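Local structure of cytosol aminopeptidase (3IJ3) at residues 39-44 with 49-54; 78-81 with 85-88; 234-239 with 347-352. The protein probably acts as a manganese-dependent aminopeptidase of the M17 family, removing residues from the N-terminal end of peptides. All coordinates share one frame; numbering follows the deposited sequence.

Contacts 1 and 2 lie in the N-terminal domain of the M17 fold, and contact 3 lies in the catalytic domain. They follow one another along the chain without interleaving. Contacts 1 and 2 have centres about 13 Å apart and share one mixed sheet, in which strands 38-43 and 85-91 are parallel neighbours. Backbone pairing of P39 and Q41 with V88 joins them directly. Contact 3 is on the opposite side of the chain's centre, its centre about 52 Å from that of contact 1 and 55 Å from that of contact 2. The first two contacts therefore belong to one local unit, while contact 3 belongs to a separate sheet.

Contact 1 (39-44 with 49-54); sequences PIQPMM and PDWLDT
W51 meets two side chains of strand 38-43, and each approaches its indole in a different way. M43 comes over one face. Its CE lies 3.7 Å from W51 CG, offset toward the rim of the ring system. The same methyl makes a CH-pi contact, with M43 CE 4.1 Å from the centroid of the five-membered ring and 26° off the ring normal. The M43 chain bends at chi2 (59°) and again at chi3, which turns the methyl onto the indole. On the opposite face lies T54 OG1, also toward the rim. That hydroxyl donates to W51 O at 2.6 Å, and T54 N donates to the same carbonyl. The contact ties the strand to the short helix 48-52 that follows it, within the N-terminal domain of the M17 fold. Strand 85-91, the strand's neighbour in the sheet, also touches W51 through R87 and L89. Q41 reaches the indole obliquely on an extended chain, its amide plane 86° from the ring plane. Q41 NE2 is 3.4 Å from W51 NE1, but both are donors and do not bond. A water joins the polar groups instead. It donates to Q41 OE1 at 2.8 Å and accepts from W51 NE1 at 3.0 Å, sitting in the indole plane at its edge.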
loop_
_atom_site.group_PDB
_atom_site.type_symbol
_atom_site.label_atom_id
_atom_site.label_comp_id
_atom_site.label_asym_id
_atom_site.label_seq_id
_atom_site.Cartn_x
_atom_site.Cartn_y
_atom_site.Cartn_z
ATOM N N PRO A 39 -19.046 21.713 49.667
ATOM C CA PRO A 39 -19.449 22.392 48.442
ATOM C C PRO A 39 -18.384 22.410 47.343
ATOM O O PRO A 39 -17.190 22.533 47.630
ATOM C CB PRO A 39 -19.739 23.822 48.906
ATOM C CG PRO A 39 -18.857 24.012 50.125
ATOM C CD PRO A 39 -18.871 22.650 50.799
ATOM N N ILE A 40 -18.846 22.245 46.100
ATOM C CA ILE A 40 -18.029 22.374 44.895
ATOM C C ILE A 40 -18.595 23.616 44.220
ATOM O O ILE A 40 -19.797 23.689 43.938
ATOM C CB ILE A 40 -18.150 21.176 43.970
ATOM C CG1 ILE A 40 -17.615 19.915 44.664
ATOM C CG2 ILE A 40 -17.389 21.437 42.700
ATOM C CD1 ILE A 40 -17.832 18.622 43.833
ATOM N N GLN A 41 -17.737 24.586 43.946
ATOM C CA GLN A 41 -18.173 25.854 43.367
ATOM C C GLN A 41 -17.432 26.186 42.076
ATOM O O GLN A 41 -16.209 26.232 42.074
ATOM C CB GLN A 41 -17.922 26.965 44.390
ATOM C CG GLN A 41 -18.269 28.394 43.919
ATOM C CD GLN A 41 -18.036 29.422 44.988
ATOM O OE1 GLN A 41 -17.696 29.083 46.133
ATOM N NE2 GLN A 41 -18.198 30.701 44.628
ATOM N N PRO A 42 -18.172 26.441 40.980
ATOM C CA PRO A 42 -17.477 26.810 39.753
ATOM C C PRO A 42 -16.885 28.216 39.863
ATOM O O PRO A 42 -17.424 29.084 40.573
ATOM C CB PRO A 42 -18.584 26.760 38.687
ATOM C CG PRO A 42 -19.813 27.106 39.437
ATOM C CD PRO A 42 -19.636 26.471 40.801
ATOM N N MET A 43 -15.789 28.439 39.156
ATOM C CA MET A 43 -15.093 29.708 39.220
ATOM C C MET A 43 -14.369 30.016 37.921
ATOM O O MET A 43 -13.815 29.135 37.281
ATOM C CB MET A 43 -14.063 29.635 40.370
ATOM C CG MET A 43 -13.248 30.917 40.659
ATOM S SD MET A 43 -14.270 32.323 41.083
ATOM C CE MET A 43 -15.103 31.823 42.595
ATOM N N MET A 44 -14.418 31.281 37.519
ATOM C CA MET A 44 -13.682 31.746 36.357
ATOM C C MET A 44 -12.658 32.746 36.868
ATOM O O MET A 44 -12.855 33.349 37.933
ATOM C CB MET A 44 -14.602 32.366 35.304
ATOM C CG MET A 44 -15.530 31.361 34.665
ATOM S SD MET A 44 -16.356 31.992 33.210
ATOM C CE MET A 44 -15.011 32.033 32.019
ATOM N N PRO A 49 -10.726 37.202 42.145
ATOM C CA PRO A 49 -10.254 38.243 43.057
ATOM C C PRO A 49 -11.340 38.766 43.995
ATOM O O PRO A 49 -11.111 38.866 45.202
ATOM C CB PRO A 49 -9.763 39.343 42.104
ATOM C CG PRO A 49 -9.368 38.616 40.887
ATOM C CD PRO A 49 -10.374 37.509 40.749
ATOM N N ASP A 50 -12.506 39.091 43.440
ATOM C CA ASP A 50 -13.643 39.568 44.242
ATOM C C ASP A 50 -14.157 38.496 45.193
ATOM O O ASP A 50 -14.567 38.803 46.306
ATOM C CB ASP A 50 -14.805 40.017 43.348
ATOM C CG ASP A 50 -14.529 41.321 42.636
ATOM O OD1 ASP A 50 -13.630 42.068 43.062
ATOM O OD2 ASP A 50 -15.238 41.594 41.647
ATOM N N TRP A 51 -14.179 37.245 44.745
ATOM C CA TRP A 51 -14.628 36.169 45.607
ATOM C C TRP A 51 -13.679 36.039 46.804
ATOM O O TRP A 51 -14.133 35.931 47.943
ATOM C CB TRP A 51 -14.713 34.837 44.865
ATOM C CG TRP A 51 -15.176 33.757 45.759
ATOM C CD1 TRP A 51 -16.458 33.516 46.145
ATOM C CD2 TRP A 51 -14.370 32.768 46.399
ATOM N NE1 TRP A 51 -16.504 32.438 46.986
ATOM C CE2 TRP A 51 -15.234 31.957 47.157
ATOM C CE3 TRP A 51 -12.998 32.488 46.408
ATOM C CZ2 TRP A 51 -14.775 30.889 47.917
ATOM C CZ3 TRP A 51 -12.543 31.433 47.172
ATOM C CH2 TRP A 51 -13.430 30.646 47.913
ATOM N N LEU A 52 -12.371 36.051 46.543
ATOM C CA LEU A 52 -11.365 35.927 47.619
ATOM C C LEU A 52 -11.549 36.982 48.696
ATOM O O LEU A 52 -11.361 36.708 49.876
ATOM C CB LEU A 52 -9.945 35.977 47.067
ATOM C CG LEU A 52 -9.504 34.711 46.333
ATOM C CD1 LEU A 52 -8.266 34.961 45.471
ATOM C CD2 LEU A 52 -9.287 33.547 47.329
ATOM N N ASP A 53 -11.942 38.185 48.287
ATOM C CA ASP A 53 -12.177 39.269 49.237
ATOM C C ASP A 53 -13.275 38.952 50.252
ATOM O O ASP A 53 -13.324 39.595 51.308
ATOM C CB ASP A 53 -12.520 40.564 48.499
ATOM C CG ASP A 53 -11.333 41.147 47.754
ATOM O OD1 ASP A 53 -10.180 40.904 48.174
ATOM O OD2 ASP A 53 -11.558 41.885 46.765
ATOM N N THR A 54 -14.149 37.992 49.942
ATOM C CA THR A 54 -15.231 37.601 50.846
ATOM C C THR A 54 -14.826 36.472 51.796
ATOM O O THR A 54 -15.607 36.090 52.677
ATOM C CB THR A 54 -16.488 37.108 50.071
ATOM O OG1 THR A 54 -16.252 35.819 49.455
ATOM C CG2 THR A 54 -16.918 38.134 49.017
HETATM O O HOH W 1 -18.518 30.601 48.348
#

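Contact 2 (78-81 with 85-88); sequences IPES and LQRV
I78 and R87 form an antiparallel hydrogen-bonded pair, and I78 N donates to R87 O at 2.9 Å. This bond is nearly straight, with an N-H...O angle of 171°. The I78 carbonyl takes two donors from the other strand. Q86 N gives it the shorter bond, 2.8 Å to I78 O. R87 N adds a weak bond, 3.5 Å to I78 O. Q86 and R87 thus both face I78, which makes this a classic beta bulge. It sits in the hairpin of strands 75-79 and 85-91, at the border of the N-terminal domain's sheet, where 75-79 is the outermost strand within the chain. The register shifts by one residue, and P79 pairs with L85 without hydrogen bonds.

Beyond the backbone, Q86 is the main side chain. Its CG stands anti to the backbone N (chi1 176°) and the chain runs on extended, crossing I78 obliquely. The amide end brings Q86 NE2 to 3.1 Å from P79 O. I78 CG2 touches the same amide, 4.0 Å from Q86 NE2. E80 bends at chi2 (-75°) and crosses Q86 at about a right angle, with E80 CD 3.5 Å from Q86 CB. L85 CD1 reaches back to the I78 backbone, 3.8 Å from I78 O. Outside the hairpin, helix 57-66 meets I78 through V63 and Q86 through T59. W62 of the second subunit packs on P79.

The shared I78 carbonyl lets the strands stay bonded through the extra residue. The carboxylate end of E80 lies against the aliphatic part of Q86, so the backbone bonds at I78 carry most of the polar part of the contact.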
loop_
_atom_site.group_PDB
_atom_site.type_symbol
_atom_site.label_atom_id
_atom_site.label_comp_id
_atom_site.label_asym_id
_atom_site.label_seq_id
_atom_site.Cartn_x
_atom_site.Cartn_y
_atom_site.Cartn_z
ATOM N N ILE A 78 -9.794 23.499 49.358
ATOM C CA ILE A 78 -9.536 24.455 50.439
ATOM C C ILE A 78 -9.746 23.833 51.810
ATOM O O ILE A 78 -10.808 23.307 52.092
ATOM C CB ILE A 78 -10.466 25.665 50.323
ATOM C CG1 ILE A 78 -10.262 26.358 48.965
ATOM C CG2 ILE A 78 -10.245 26.652 51.486
ATOM C CD1 ILE A 78 -11.280 27.405 48.672
ATOM N N PRO A 79 -8.729 23.913 52.682
ATOM C CA PRO A 79 -8.900 23.324 54.018
ATOM C C PRO A 79 -9.660 24.151 55.031
ATOM O O PRO A 79 -9.710 25.398 54.952
ATOM C CB PRO A 79 -7.449 23.148 54.501
ATOM C CG PRO A 79 -6.701 24.274 53.829
ATOM C CD PRO A 79 -7.346 24.373 52.443
ATOM N N GLU A 80 -10.291 23.448 55.970
ATOM C CA GLU A 80 -10.916 24.057 57.122
ATOM C C GLU A 80 -9.714 24.270 58.045
ATOM O O GLU A 80 -8.640 23.772 57.733
ATOM C CB GLU A 80 -11.867 23.089 57.813
ATOM C CG GLU A 80 -13.170 22.778 57.075
ATOM C CD GLU A 80 -14.180 23.915 57.143
ATOM O OE1 GLU A 80 -13.808 25.033 57.577
ATOM O OE2 GLU A 80 -15.357 23.680 56.761
ATOM N N SER A 81 -9.895 24.960 59.169
ATOM C CA SER A 81 -8.787 25.162 60.143
ATOM C C SER A 81 -8.377 23.823 60.772
ATOM O O SER A 81 -7.275 23.689 61.306
ATOM C CB SER A 81 -9.155 26.176 61.233
ATOM O OG SER A 81 -10.084 25.653 62.176
ATOM N N LEU A 85 -11.594 19.067 54.577
ATOM C CA LEU A 85 -11.897 19.828 53.359
ATOM C C LEU A 85 -13.115 20.745 53.570
ATOM O O LEU A 85 -14.197 20.286 53.957
ATOM C CB LEU A 85 -12.117 18.849 52.189
ATOM C CG LEU A 85 -12.159 19.309 50.727
ATOM C CD1 LEU A 85 -10.866 19.973 50.319
ATOM C CD2 LEU A 85 -12.425 18.129 49.782
ATOM N N GLN A 86 -12.931 22.031 53.289
ATOM C CA GLN A 86 -13.966 23.042 53.450
ATOM C C GLN A 86 -14.790 23.219 52.152
ATOM O O GLN A 86 -16.016 23.342 52.193
ATOM C CB GLN A 86 -13.284 24.393 53.763
ATOM C CG GLN A 86 -14.213 25.597 53.874
ATOM C CD GLN A 86 -13.462 26.925 54.026
ATOM O OE1 GLN A 86 -13.805 27.898 53.382
ATOM N NE2 GLN A 86 -12.421 26.946 54.843
ATOM N N ARG A 87 -14.097 23.234 51.020
ATOM C CA ARG A 87 -14.715 23.550 49.721
ATOM C C ARG A 87 -13.790 23.233 48.604
ATOM O O ARG A 87 -12.581 23.206 48.786
ATOM C CB ARG A 87 -15.006 25.073 49.682
ATOM C CG ARG A 87 -15.392 25.709 48.319
ATOM C CD ARG A 87 -15.632 27.243 48.466
ATOM N NE ARG A 87 -16.593 27.492 49.533
ATOM C CZ ARG A 87 -17.920 27.497 49.393
ATOM N NH1 ARG A 87 -18.502 27.328 48.203
ATOM N NH2 ARG A 87 -18.675 27.701 50.462
ATOM N N VAL A 88 -14.350 22.986 47.426
ATOM C CA VAL A 88 -13.531 22.767 46.255
ATOM C C VAL A 88 -13.940 23.769 45.176
ATOM O O VAL A 88 -15.118 23.874 44.821
ATOM C CB VAL A 88 -13.637 21.329 45.707
ATOM C CG1 VAL A 88 -12.828 21.174 44.394
ATOM C CG2 VAL A 88 -13.138 20.318 46.754
#

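Contact 3 (234-239 with 347-352). With SO4 (sulfate ion), chain G.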
loop_
_atom_site.group_PDB
_atom_site.type_symbol
_atom_site.label_atom_id
_atom_site.label_comp_id
_atom_site.label_asym_id
_atom_site.label_seq_id
_atom_site.Cartn_x
_atom_site.Cartn_y
_atom_site.Cartn_z
ATOM N N ASP A 234 -37.868 -6.540 17.250
ATOM C CA ASP A 234 -39.024 -5.654 17.013
ATOM C C ASP A 234 -39.769 -5.453 18.327
ATOM O O ASP A 234 -40.438 -6.367 18.805
ATOM C CB ASP A 234 -39.915 -6.310 15.949
ATOM C CG ASP A 234 -41.089 -5.428 15.465
ATOM O OD1 ASP A 234 -41.275 -4.308 15.952
ATOM O OD2 ASP A 234 -41.834 -5.893 14.543
ATOM N N LEU A 235 -39.572 -4.293 18.943
ATOM C CA LEU A 235 -40.208 -3.940 20.211
ATOM C C LEU A 235 -41.309 -2.920 20.012
ATOM O O LEU A 235 -41.162 -1.985 19.201
ATOM C CB LEU A 235 -39.160 -3.402 21.207
ATOM C CG LEU A 235 -39.622 -2.778 22.551
ATOM C CD1 LEU A 235 -38.499 -2.779 23.592
ATOM C CD2 LEU A 235 -40.143 -1.332 22.357
ATOM N N LYS A 236 -42.415 -3.081 20.751
ATOM C CA LYS A 236 -43.518 -2.129 20.713
ATOM C C LYS A 236 -43.976 -1.762 22.121
ATOM O O LYS A 236 -43.991 -2.594 23.022
ATOM C CB LYS A 236 -44.715 -2.636 19.903
ATOM C CG LYS A 236 -44.434 -2.679 18.421
ATOM C CD LYS A 236 -45.627 -3.100 17.581
ATOM C CE LYS A 236 -45.343 -2.795 16.101
ATOM N NZ LYS A 236 -46.494 -3.112 15.201
ATOM N N TRP A 237 -44.375 -0.508 22.273
ATOM C CA TRP A 237 -44.862 0.017 23.548
ATOM C C TRP A 237 -45.767 1.203 23.333
ATOM O O TRP A 237 -45.613 1.943 22.377
ATOM C CB TRP A 237 -43.660 0.463 24.403
ATOM C CG TRP A 237 -43.954 1.222 25.663
ATOM C CD1 TRP A 237 -44.016 0.712 26.908
ATOM C CD2 TRP A 237 -44.186 2.639 25.793
ATOM N NE1 TRP A 237 -44.287 1.705 27.825
ATOM C CE2 TRP A 237 -44.379 2.902 27.165
ATOM C CE3 TRP A 237 -44.220 3.709 24.890
ATOM C CZ2 TRP A 237 -44.634 4.195 27.659
ATOM C CZ3 TRP A 237 -44.482 4.985 25.370
ATOM C CH2 TRP A 237 -44.678 5.220 26.745
ATOM N N GLY A 238 -46.730 1.378 24.234
ATOM C CA GLY A 238 -47.552 2.562 24.200
ATOM C C GLY A 238 -48.959 2.383 23.698
ATOM O O GLY A 238 -49.319 1.328 23.171
ATOM N N ASP A 239 -49.737 3.450 23.854
ATOM C CA ASP A 239 -51.136 3.488 23.446
ATOM C C ASP A 239 -51.243 3.354 21.938
ATOM O O ASP A 239 -50.631 4.124 21.206
ATOM C CB ASP A 239 -51.763 4.805 23.911
ATOM C CG ASP A 239 -53.285 4.838 23.743
ATOM O OD1 ASP A 239 -53.829 4.234 22.790
ATOM O OD2 ASP A 239 -53.941 5.497 24.572
ATOM N N VAL A 347 -41.954 1.561 7.349
ATOM C CA VAL A 347 -42.817 2.396 6.499
ATOM C C VAL A 347 -44.221 1.822 6.260
ATOM O O VAL A 347 -45.152 2.575 6.000
ATOM C CB VAL A 347 -42.161 2.751 5.125
ATOM C CG1 VAL A 347 -40.919 3.620 5.317
ATOM C CG2 VAL A 347 -41.888 1.524 4.327
ATOM N N LYS A 348 -44.371 0.501 6.345
ATOM C CA LYS A 348 -45.666 -0.148 6.123
ATOM C C LYS A 348 -46.780 0.383 7.019
ATOM O O LYS A 348 -47.941 0.369 6.629
ATOM C CB LYS A 348 -45.557 -1.663 6.310
ATOM C CG LYS A 348 -44.755 -2.383 5.237
ATOM C CD LYS A 348 -44.736 -3.888 5.504
ATOM C CE LYS A 348 -43.897 -4.644 4.477
ATOM N NZ LYS A 348 -44.485 -4.651 3.094
ATOM N N GLU A 349 -46.432 0.852 8.210
ATOM C CA GLU A 349 -47.416 1.391 9.158
ATOM C C GLU A 349 -47.726 2.880 8.965
ATOM O O GLU A 349 -48.533 3.439 9.721
ATOM C CB GLU A 349 -46.903 1.198 10.596
ATOM C CG GLU A 349 -46.772 -0.240 11.020
ATOM C CD GLU A 349 -46.374 -0.397 12.473
ATOM O OE1 GLU A 349 -45.425 0.295 12.917
ATOM O OE2 GLU A 349 -46.984 -1.259 13.160
ATOM N N ASP A 350 -47.082 3.533 7.994
ATOM C CA ASP A 350 -47.262 4.970 7.765
ATOM C C ASP A 350 -47.107 5.739 9.105
ATOM O O ASP A 350 -48.009 6.468 9.543
ATOM C CB ASP A 350 -48.626 5.277 7.131
ATOM C CG ASP A 350 -48.722 6.708 6.635
ATOM O OD1 ASP A 350 -47.658 7.311 6.354
ATOM O OD2 ASP A 350 -49.850 7.236 6.536
ATOM N N PRO A 351 -45.957 5.563 9.760
ATOM C CA PRO A 351 -45.734 6.192 11.046
ATOM C C PRO A 351 -45.611 7.700 10.954
ATOM O O PRO A 351 -45.355 8.242 9.863
ATOM C CB PRO A 351 -44.411 5.554 11.522
ATOM C CG PRO A 351 -43.688 5.205 10.289
ATOM C CD PRO A 351 -44.749 4.896 9.253
ATOM N N ASP A 352 -45.798 8.378 12.088
ATOM C CA ASP A 352 -45.677 9.840 12.128
ATOM C C ASP A 352 -44.222 10.286 11.961
ATOM O O ASP A 352 -43.956 11.382 11.449
ATOM C CB ASP A 352 -46.216 10.382 13.455
ATOM C CG ASP A 352 -46.476 11.873 13.423
ATOM O OD1 ASP A 352 -47.214 12.326 12.527
ATOM O OD2 ASP A 352 -46.022 12.601 14.330
HETATM S S SO4 G . -49.570 -3.715 16.471
HETATM O O1 SO4 G . -49.027 -4.640 17.461
HETATM O O2 SO4 G . -50.913 -3.303 16.870
HETATM O O3 SO4 G . -48.725 -2.536 16.396
HETATM O O4 SO4 G . -49.644 -4.356 15.163
#
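K236 and E349 form a salt bridge across the surface of the catalytic domain. K236 is on strand 231-237 of the mixed sheet. E349 is in the loop between helix 335-347 and strand 353-359 of the same sheet. A type I beta turn from V347 to D350 shapes this loop, with D350 N bonded to V347 O at 2.9 Å.

The charged pair is the sole direct contact between the two segments. The side chains approach from opposite directions. K236 NZ donates to E349 OE2 at 2.8 Å. It meets that oxygen on the syn side, 21° out of the carboxylate plane. Both chains are extended beyond CG, which lets them span backbones whose CA atoms are 12.7 Å apart at K236 and E349. The other carboxylate oxygen, E349 OE1, forms a salt bridge with R297 NH1. Both E349 oxygens thus have cationic partners, which probably favours the charged carboxylate. R297 also bridges to D234, on the same strand as K236.

A sulfate ion, probably from the crystallisation liquor, is the second acceptor of the lysine. K203 and R295 bind it too, so three basic side chains gather round this anion. K236 NZ donates to sulfate O3 at 2.6 Å, and its bonds to the sulfate and to E349 OE2 stand nearly at a right angle.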